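Long-range contacts in probable tRNA pseudouridine synthase D (Methanosarcina mazei, PDB 1Z2Z), which probably converts uridine-13 of transfer RNA into pseudouridine, as a member of the TruD family of pseudouridine synthases: residues 39-44 and 127-132; 79-84 and 93-98. One frame throughout, in Å; residues are numbered along the deposited sequence.

Both interactions reach the same mixed sheet, and their centres lie about 10 Å apart. Interaction 2 is the more buried: strand 79-81 pairs with strand 90-98 as a hairpin, held by two backbone hydrogen bonds and an aliphatic face of isoleucines and a valine. Interaction 1, partly buried, gathers the loop after strand 33-39 against the turn leading into strand 130-142, and its main hold is ionic, centred on Arg-41. The two meet directly: Lys-94 NZ of 93-98 forms a salt bridge with Glu-43 OE2 at 2.9 Å, and the backbone N of Gly-128 probably donates to the carbonyl of Ala-82. Interaction 1 rests chiefly on charge, interaction 2 on strand pairing and aliphatic packing.

Interaction 1 of 2, residues 39-44 and 127-132; sequences TNREEG and LGDLWG
The edge of the Arg-41 guanidinium meets one carboxylate oxygen of Asp-129, the two planes 23° apart and so nearly coplanar. Contact is made side-on, with NE and NH1 of Arg-41 both turned to that oxygen, Asp-129 OD2. Arg-41 NH1 lies 3.0 Å from Asp-129 OD2 and approaches nearly in line with the C-O bond, whereas Arg-41 NE reaches Asp-129 OD2 at 3.2 Å from its anti side. Both bonds are bent. At another stretch of the guanidinium edge, also in plane, Arg-41 NH2 makes a weak hydrogen bond within a salt bridge to Glu-43 OE1, 2.7 Å away, so the cation sits between two acids. Bends at chi2 and chi3 (134° and 74°) turn the arginine chain to present its NE edge to Asp-129. A lysine in its place, with one ammonium and no planar NE/NH1 pair, would probably lose the two-nitrogen grip and leave Asp-129 without its mate, since Glu-43 also has Lys-94. A further cation, Lys-123, stands near Arg-41 as a like charge that the acids probably offset.

Beside this network the amide of Asn-40 lies against the backbone of 129-131, its ND2 reaching to 3.2 Å from Leu-130 O, while Asn-40 CB packs 3.9 Å from Trp-131 N. The backbones come together at Thr-39 and Leu-130, whose CA atoms are 4.4 Å apart and whose side chains diverge. Asp-129 is the centre of an inverse gamma turn, closed by a bond from Leu-130 N to Gly-128 O. Immediately beyond, Trp-131 and Gly-132 both face Ile-38, a classic beta bulge where strand 130-142 pairs antiparallel with strand 33-39.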
ATOM      1  N   THR A  39     -10.625  -7.406 -15.215  1.00 21.67           N
ATOM      2  CA  THR A  39     -11.937  -7.544 -14.602  1.00 21.85           C
ATOM      3  C   THR A  39     -12.258  -8.929 -14.053  1.00 24.10           C
ATOM      4  O   THR A  39     -11.688  -9.926 -14.494  1.00 24.09           O
ATOM      5  CB  THR A  39     -13.035  -7.178 -15.627  1.00 21.55           C
ATOM      6  OG1 THR A  39     -14.198  -6.709 -14.942  1.00 24.16           O
ATOM      7  CG2 THR A  39     -13.421  -8.397 -16.467  1.00 18.27           C
ATOM      8  N   ASN A  40     -13.162  -8.991 -13.076  1.00 25.80           N
ATOM      9  CA  ASN A  40     -13.585 -10.288 -12.557  1.00 27.10           C
ATOM     10  C   ASN A  40     -15.079 -10.434 -12.790  1.00 28.15           C
ATOM     11  O   ASN A  40     -15.660 -11.451 -12.451  1.00 30.30           O
ATOM     12  CB  ASN A  40     -13.264 -10.469 -11.062  1.00 25.86           C
ATOM     13  CG  ASN A  40     -14.030  -9.525 -10.163  1.00 27.84           C
ATOM     14  OD1 ASN A  40     -15.215  -9.252 -10.373  1.00 28.69           O
ATOM     15  ND2 ASN A  40     -13.358  -9.038  -9.130  1.00 28.00           N
ATOM     16  N   ARG A  41     -15.711  -9.430 -13.386  1.00 28.79           N
ATOM     17  CA  ARG A  41     -17.147  -9.535 -13.627  1.00 28.54           C
ATOM     18  C   ARG A  41     -17.535  -9.508 -15.107  1.00 30.06           C
ATOM     19  O   ARG A  41     -16.758  -9.091 -15.962  1.00 31.48           O
ATOM     20  CB  ARG A  41     -17.869  -8.425 -12.883  1.00 26.72           C
ATOM     21  CG  ARG A  41     -17.209  -7.087 -13.063  1.00 27.17           C
ATOM     22  CD  ARG A  41     -18.243  -6.055 -13.365  1.00 26.19           C
ATOM     23  NE  ARG A  41     -19.007  -5.709 -12.187  1.00 25.41           N
ATOM     24  CZ  ARG A  41     -20.209  -5.152 -12.227  1.00 26.25           C
ATOM     25  NH1 ARG A  41     -20.831  -4.849 -11.090  1.00 26.69           N
ATOM     26  NH2 ARG A  41     -20.796  -4.918 -13.398  1.00 21.13           N
ATOM     27  N   GLU A  42     -18.748  -9.958 -15.391  1.00 30.79           N
ATOM     28  CA  GLU A  42     -19.271 -10.000 -16.745  1.00 32.13           C
ATOM     29  C   GLU A  42     -20.570  -9.174 -16.814  1.00 33.19           C
ATOM     30  O   GLU A  42     -21.301  -9.081 -15.828  1.00 32.85           O
ATOM     31  CB  GLU A  42     -19.537 -11.450 -17.124  1.00 31.55           C
ATOM     32  CG  GLU A  42     -20.207 -11.663 -18.460  1.00 34.51           C
ATOM     33  CD  GLU A  42     -19.287 -11.401 -19.629  1.00 35.63           C
ATOM     34  OE1 GLU A  42     -19.544 -11.972 -20.716  1.00 35.51           O
ATOM     35  OE2 GLU A  42     -18.317 -10.625 -19.464  1.00 36.11           O
ATOM     36  N   GLU A  43     -20.850  -8.570 -17.969  1.00 33.34           N
ATOM     37  CA  GLU A  43     -22.062  -7.764 -18.140  1.00 33.25           C
ATOM     38  C   GLU A  43     -22.937  -8.361 -19.223  1.00 34.60           C
ATOM     39  O   GLU A  43     -22.498  -9.210 -20.001  1.00 35.91           O
ATOM     40  CB  GLU A  43     -21.712  -6.352 -18.562  1.00 33.13           C
ATOM     41  CG  GLU A  43     -20.338  -5.918 -18.153  1.00 33.94           C
ATOM     42  CD  GLU A  43     -20.192  -5.863 -16.662  1.00 34.68           C
ATOM     43  OE1 GLU A  43     -21.221  -5.658 -15.985  1.00 34.56           O
ATOM     44  OE2 GLU A  43     -19.057  -6.001 -16.175  1.00 35.26           O
ATOM     45  N   GLY A  44     -24.173  -7.898 -19.288  1.00 35.56           N
ATOM     46  CA  GLY A  44     -25.073  -8.412 -20.294  1.00 37.18           C
ATOM     47  C   GLY A  44     -25.509  -7.341 -21.273  1.00 38.05           C
ATOM     48  O   GLY A  44     -24.726  -6.468 -21.653  1.00 37.39           O
ATOM     49  N   LEU A 127     -16.306  -0.782  -5.562  1.00 20.59           N
ATOM     50  CA  LEU A 127     -14.896  -0.924  -5.252  1.00 21.70           C
ATOM     51  C   LEU A 127     -14.624  -2.382  -4.991  1.00 21.43           C
ATOM     52  O   LEU A 127     -15.257  -2.982  -4.127  1.00 23.79           O
ATOM     53  CB  LEU A 127     -14.550  -0.165  -3.992  1.00 23.84           C
ATOM     54  CG  LEU A 127     -14.580   1.338  -4.196  1.00 27.14           C
ATOM     55  CD1 LEU A 127     -14.391   1.980  -2.858  1.00 29.01           C
ATOM     56  CD2 LEU A 127     -13.483   1.771  -5.174  1.00 26.94           C
ATOM     57  N   GLY A 128     -13.686  -2.968  -5.716  1.00 21.43           N
ATOM     58  CA  GLY A 128     -13.407  -4.364  -5.482  1.00 20.56           C
ATOM     59  C   GLY A 128     -13.793  -5.235  -6.648  1.00 22.92           C
ATOM     60  O   GLY A 128     -13.280  -6.340  -6.765  1.00 26.11           O
ATOM     61  N   ASP A 129     -14.675  -4.767  -7.525  1.00 23.53           N
ATOM     62  CA  ASP A 129     -15.069  -5.604  -8.651  1.00 25.12           C
ATOM     63  C   ASP A 129     -13.995  -5.811  -9.708  1.00 26.27           C
ATOM     64  O   ASP A 129     -14.287  -5.693 -10.884  1.00 29.95           O
ATOM     65  CB  ASP A 129     -16.306  -5.052  -9.353  1.00 26.88           C
ATOM     66  CG  ASP A 129     -17.542  -5.067  -8.480  1.00 29.67           C
ATOM     67  OD1 ASP A 129     -17.403  -5.137  -7.231  1.00 31.84           O
ATOM     68  OD2 ASP A 129     -18.654  -4.983  -9.057  1.00 28.28           O
ATOM     69  N   LEU A 130     -12.758  -6.094  -9.327  1.00 25.62           N
ATOM     70  CA  LEU A 130     -11.740  -6.354 -10.341  1.00 26.42           C
ATOM     71  C   LEU A 130     -10.797  -7.405  -9.768  1.00 28.04           C
ATOM     72  O   LEU A 130     -10.653  -7.521  -8.550  1.00 27.79           O
ATOM     73  CB  LEU A 130     -10.943  -5.089 -10.692  1.00 22.50           C
ATOM     74  CG  LEU A 130      -9.759  -4.754  -9.777  1.00 20.27           C
ATOM     75  CD1 LEU A 130      -8.906  -3.675 -10.395  1.00 16.18           C
ATOM     76  CD2 LEU A 130     -10.274  -4.342  -8.412  1.00 19.14           C
ATOM     77  N   TRP A 131     -10.163  -8.175 -10.635  1.00 30.00           N
ATOM     78  CA  TRP A 131      -9.241  -9.179 -10.164  1.00 32.01           C
ATOM     79  C   TRP A 131      -7.942  -8.473  -9.842  1.00 32.93           C
ATOM     80  O   TRP A 131      -7.655  -8.185  -8.683  1.00 34.53           O
ATOM     81  CB  TRP A 131      -9.000 -10.251 -11.220  1.00 35.45           C
ATOM     82  CG  TRP A 131      -7.949 -11.229 -10.791  1.00 40.95           C
ATOM     83  CD1 TRP A 131      -6.594 -11.098 -10.941  1.00 40.45           C
ATOM     84  CD2 TRP A 131      -8.155 -12.430 -10.037  1.00 42.12           C
ATOM     85  NE1 TRP A 131      -5.950 -12.134 -10.321  1.00 42.51           N
ATOM     86  CE2 TRP A 131      -6.880 -12.967  -9.755  1.00 43.07           C
ATOM     87  CE3 TRP A 131      -9.294 -13.100  -9.564  1.00 43.86           C
ATOM     88  CZ2 TRP A 131      -6.707 -14.149  -9.022  1.00 43.75           C
ATOM     89  CZ3 TRP A 131      -9.120 -14.279  -8.833  1.00 45.16           C
ATOM     90  CH2 TRP A 131      -7.833 -14.786  -8.569  1.00 43.98           C
ATOM     91  N   GLY A 132      -7.163  -8.175 -10.875  1.00 32.81           N
ATOM     92  CA  GLY A 132      -5.905  -7.487 -10.664  1.00 31.90           C
ATOM     93  C   GLY A 132      -5.674  -6.312 -11.595  1.00 32.33           C
ATOM     94  O   GLY A 132      -6.614  -5.743 -12.164  1.00 30.89           O
TER

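Interaction 2 of 2, residues 79-84 and 93-98; sequences ISVAGT and QKISIF
Ser-80 and Ser-96 form the hydrogen-bonded pair of this antiparallel hairpin. Ser-80 N donates to Ser-96 O and Ser-96 N to Ser-80 O, each bond 3.2 Å long. Their hydroxyls lie on one face of the sheet, Ser-80 OG and Ser-96 OG 3.5 Å apart; both are bound to the backbone of Val-125, Ser-80 OG to its carbonyl and Ser-96 OG to its N. Farther along, the extended Gln-93 chain brings NE2 within 2.9 Å of Gly-83 O, a weak, bent bond that bridges to the loop after strand 79-81. That connection between the two strands carries Asp-86, the predicted nucleophile, whose side chain lies about 9 Å from that of Gln-93.

Ile-79, Val-81, Ile-95 and Ile-97 occupy the other face. The delta methyl of Ile-79 comes up to that of Ile-95 and also lies 4.1 Å from Ile-97 CG1. CG1 of Ile-79 is roughly anti to the backbone N (chi1 151°), which brings the end of the chain, CD1, close to Ile-95. Val-81 CG1 meets Ile-95 CG2 at 3.7 Å.

Helix 61-72 packs on this aliphatic face, with Thr-65 on Ile-79, Thr-61 on Val-81 and Leu-72 on Ile-97. Strand 90-98 is further paired antiparallel with strand 49-57 and parallel with strand 33-39.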
ATOM      1  N   ILE A  79     -21.607   7.431 -11.029  1.00 20.00           N
ATOM      2  CA  ILE A  79     -20.479   6.948 -11.808  1.00 21.75           C
ATOM      3  C   ILE A  79     -19.446   6.363 -10.833  1.00 21.58           C
ATOM      4  O   ILE A  79     -18.861   7.095 -10.031  1.00 20.77           O
ATOM      5  CB  ILE A  79     -19.865   8.092 -12.726  1.00 24.15           C
ATOM      6  CG1 ILE A  79     -18.372   7.854 -12.948  1.00 23.27           C
ATOM      7  CG2 ILE A  79     -20.146   9.478 -12.168  1.00 23.89           C
ATOM      8  CD1 ILE A  79     -18.083   7.120 -14.205  1.00 24.68           C
ATOM      9  N   SER A  80     -19.261   5.040 -10.865  1.00 20.07           N
ATOM     10  CA  SER A  80     -18.295   4.415  -9.961  1.00 21.69           C
ATOM     11  C   SER A  80     -17.241   3.538 -10.599  1.00 19.81           C
ATOM     12  O   SER A  80     -17.416   2.972 -11.678  1.00 19.55           O
ATOM     13  CB  SER A  80     -18.976   3.644  -8.793  1.00 23.66           C
ATOM     14  OG  SER A  80     -19.692   2.489  -9.180  1.00 24.05           O
ATOM     15  N   VAL A  81     -16.123   3.458  -9.898  1.00 20.09           N
ATOM     16  CA  VAL A  81     -14.987   2.696 -10.347  1.00 21.26           C
ATOM     17  C   VAL A  81     -14.752   1.487  -9.431  1.00 22.82           C
ATOM     18  O   VAL A  81     -15.243   1.439  -8.292  1.00 22.80           O
ATOM     19  CB  VAL A  81     -13.756   3.621 -10.368  1.00 22.03           C
ATOM     20  CG1 VAL A  81     -13.974   4.722 -11.371  1.00 20.75           C
ATOM     21  CG2 VAL A  81     -13.540   4.250  -8.992  1.00 19.76           C
ATOM     22  N   ALA A  82     -14.024   0.506  -9.955  1.00 22.59           N
ATOM     23  CA  ALA A  82     -13.687  -0.696  -9.208  1.00 24.00           C
ATOM     24  C   ALA A  82     -12.466  -0.388  -8.346  1.00 26.54           C
ATOM     25  O   ALA A  82     -12.317  -0.919  -7.243  1.00 28.61           O
ATOM     26  CB  ALA A  82     -13.383  -1.825 -10.168  1.00 21.33           C
ATOM     27  N   GLY A  83     -11.607   0.495  -8.858  1.00 28.64           N
ATOM     28  CA  GLY A  83     -10.397   0.900  -8.156  1.00 27.95           C
ATOM     29  C   GLY A  83      -9.778   2.150  -8.765  1.00 28.04           C
ATOM     30  O   GLY A  83      -9.693   2.266  -9.980  1.00 30.97           O
ATOM     31  N   THR A  84      -9.321   3.085  -7.946  1.00 26.67           N
ATOM     32  CA  THR A  84      -8.749   4.300  -8.501  1.00 27.92           C
ATOM     33  C   THR A  84      -7.336   4.202  -9.093  1.00 27.58           C
ATOM     34  O   THR A  84      -6.362   4.004  -8.374  1.00 28.91           O
ATOM     35  CB  THR A  84      -8.780   5.417  -7.470  1.00 29.40           C
ATOM     36  OG1 THR A  84     -10.140   5.704  -7.130  1.00 32.47           O
ATOM     37  CG2 THR A  84      -8.142   6.676  -8.037  1.00 32.12           C
ATOM     38  N   GLN A  93      -9.678   0.995 -17.429  1.00 19.43           N
ATOM     39  CA  GLN A  93     -10.430   0.331 -16.363  1.00 18.39           C
ATOM     40  C   GLN A  93     -11.911   0.271 -16.695  1.00 20.63           C
ATOM     41  O   GLN A  93     -12.379   0.956 -17.603  1.00 18.91           O
ATOM     42  CB  GLN A  93     -10.292   1.081 -15.048  1.00 16.04           C
ATOM     43  CG  GLN A  93     -11.061   2.377 -15.025  1.00 16.23           C
ATOM     44  CD  GLN A  93     -10.715   3.213 -13.827  1.00 15.48           C
ATOM     45  OE1 GLN A  93     -10.300   4.370 -13.945  1.00 12.79           O
ATOM     46  NE2 GLN A  93     -10.869   2.627 -12.658  1.00 18.40           N
ATOM     47  N   LYS A  94     -12.658  -0.543 -15.949  1.00 20.00           N
ATOM     48  CA  LYS A  94     -14.088  -0.659 -16.185  1.00 17.64           C
ATOM     49  C   LYS A  94     -14.843   0.250 -15.205  1.00 16.65           C
ATOM     50  O   LYS A  94     -14.443   0.401 -14.056  1.00 15.76           O
ATOM     51  CB  LYS A  94     -14.518  -2.119 -16.032  1.00 20.53           C
ATOM     52  CG  LYS A  94     -16.023  -2.333 -15.945  1.00 21.13           C
ATOM     53  CD  LYS A  94     -16.387  -3.816 -15.904  1.00 18.05           C
ATOM     54  CE  LYS A  94     -16.004  -4.505 -17.202  1.00 21.41           C
ATOM     55  NZ  LYS A  94     -16.401  -5.947 -17.287  1.00 19.44           N
ATOM     56  N   ILE A  95     -15.900   0.899 -15.677  1.00 14.47           N
ATOM     57  CA  ILE A  95     -16.689   1.766 -14.820  1.00 13.68           C
ATOM     58  C   ILE A  95     -18.165   1.557 -15.116  1.00 13.41           C
ATOM     59  O   ILE A  95     -18.535   0.873 -16.080  1.00 14.13           O
ATOM     60  CB  ILE A  95     -16.362   3.269 -15.028  1.00 14.90           C
ATOM     61  CG1 ILE A  95     -16.744   3.710 -16.442  1.00 16.65           C
ATOM     62  CG2 ILE A  95     -14.892   3.535 -14.745  1.00 13.09           C
ATOM     63  CD1 ILE A  95     -16.825   5.257 -16.596  1.00 12.70           C
ATOM     64  N   SER A  96     -19.018   2.120 -14.280  1.00 11.50           N
ATOM     65  CA  SER A  96     -20.442   1.987 -14.529  1.00 13.14           C
ATOM     66  C   SER A  96     -21.072   3.361 -14.443  1.00 14.55           C
ATOM     67  O   SER A  96     -20.634   4.218 -13.667  1.00 13.95           O
ATOM     68  CB  SER A  96     -21.100   1.040 -13.521  1.00  9.80           C
ATOM     69  OG  SER A  96     -21.178   1.647 -12.245  1.00 11.65           O
ATOM     70  N   ILE A  97     -22.098   3.562 -15.260  1.00 15.30           N
ATOM     71  CA  ILE A  97     -22.809   4.828 -15.312  1.00 16.75           C
ATOM     72  C   ILE A  97     -24.290   4.551 -15.265  1.00 17.52           C
ATOM     73  O   ILE A  97     -24.829   3.829 -16.111  1.00 15.48           O
ATOM     74  CB  ILE A  97     -22.507   5.588 -16.614  1.00 18.54           C
ATOM     75  CG1 ILE A  97     -20.988   5.722 -16.813  1.00 18.65           C
ATOM     76  CG2 ILE A  97     -23.174   6.949 -16.560  1.00 20.16           C
ATOM     77  CD1 ILE A  97     -20.590   6.417 -18.099  1.00 19.48           C
ATOM     78  N   PHE A  98     -24.949   5.139 -14.279  1.00 18.46           N
ATOM     79  CA  PHE A  98     -26.370   4.928 -14.090  1.00 21.25           C
ATOM     80  C   PHE A  98     -27.256   5.645 -15.080  1.00 24.69           C
ATOM     81  O   PHE A  98     -27.063   6.828 -15.400  1.00 24.58           O
ATOM     82  CB  PHE A  98     -26.778   5.330 -12.665  1.00 20.90           C
ATOM     83  CG  PHE A  98     -28.264   5.322 -12.423  1.00 18.48           C
ATOM     84  CD1 PHE A  98     -28.932   6.488 -12.098  1.00 19.01           C
ATOM     85  CD2 PHE A  98     -28.995   4.143 -12.505  1.00 19.06           C
ATOM     86  CE1 PHE A  98     -30.315   6.476 -11.844  1.00 20.53           C
ATOM     87  CE2 PHE A  98     -30.376   4.128 -12.252  1.00 18.04           C
ATOM     88  CZ  PHE A  98     -31.032   5.289 -11.926  1.00 14.67           C
TER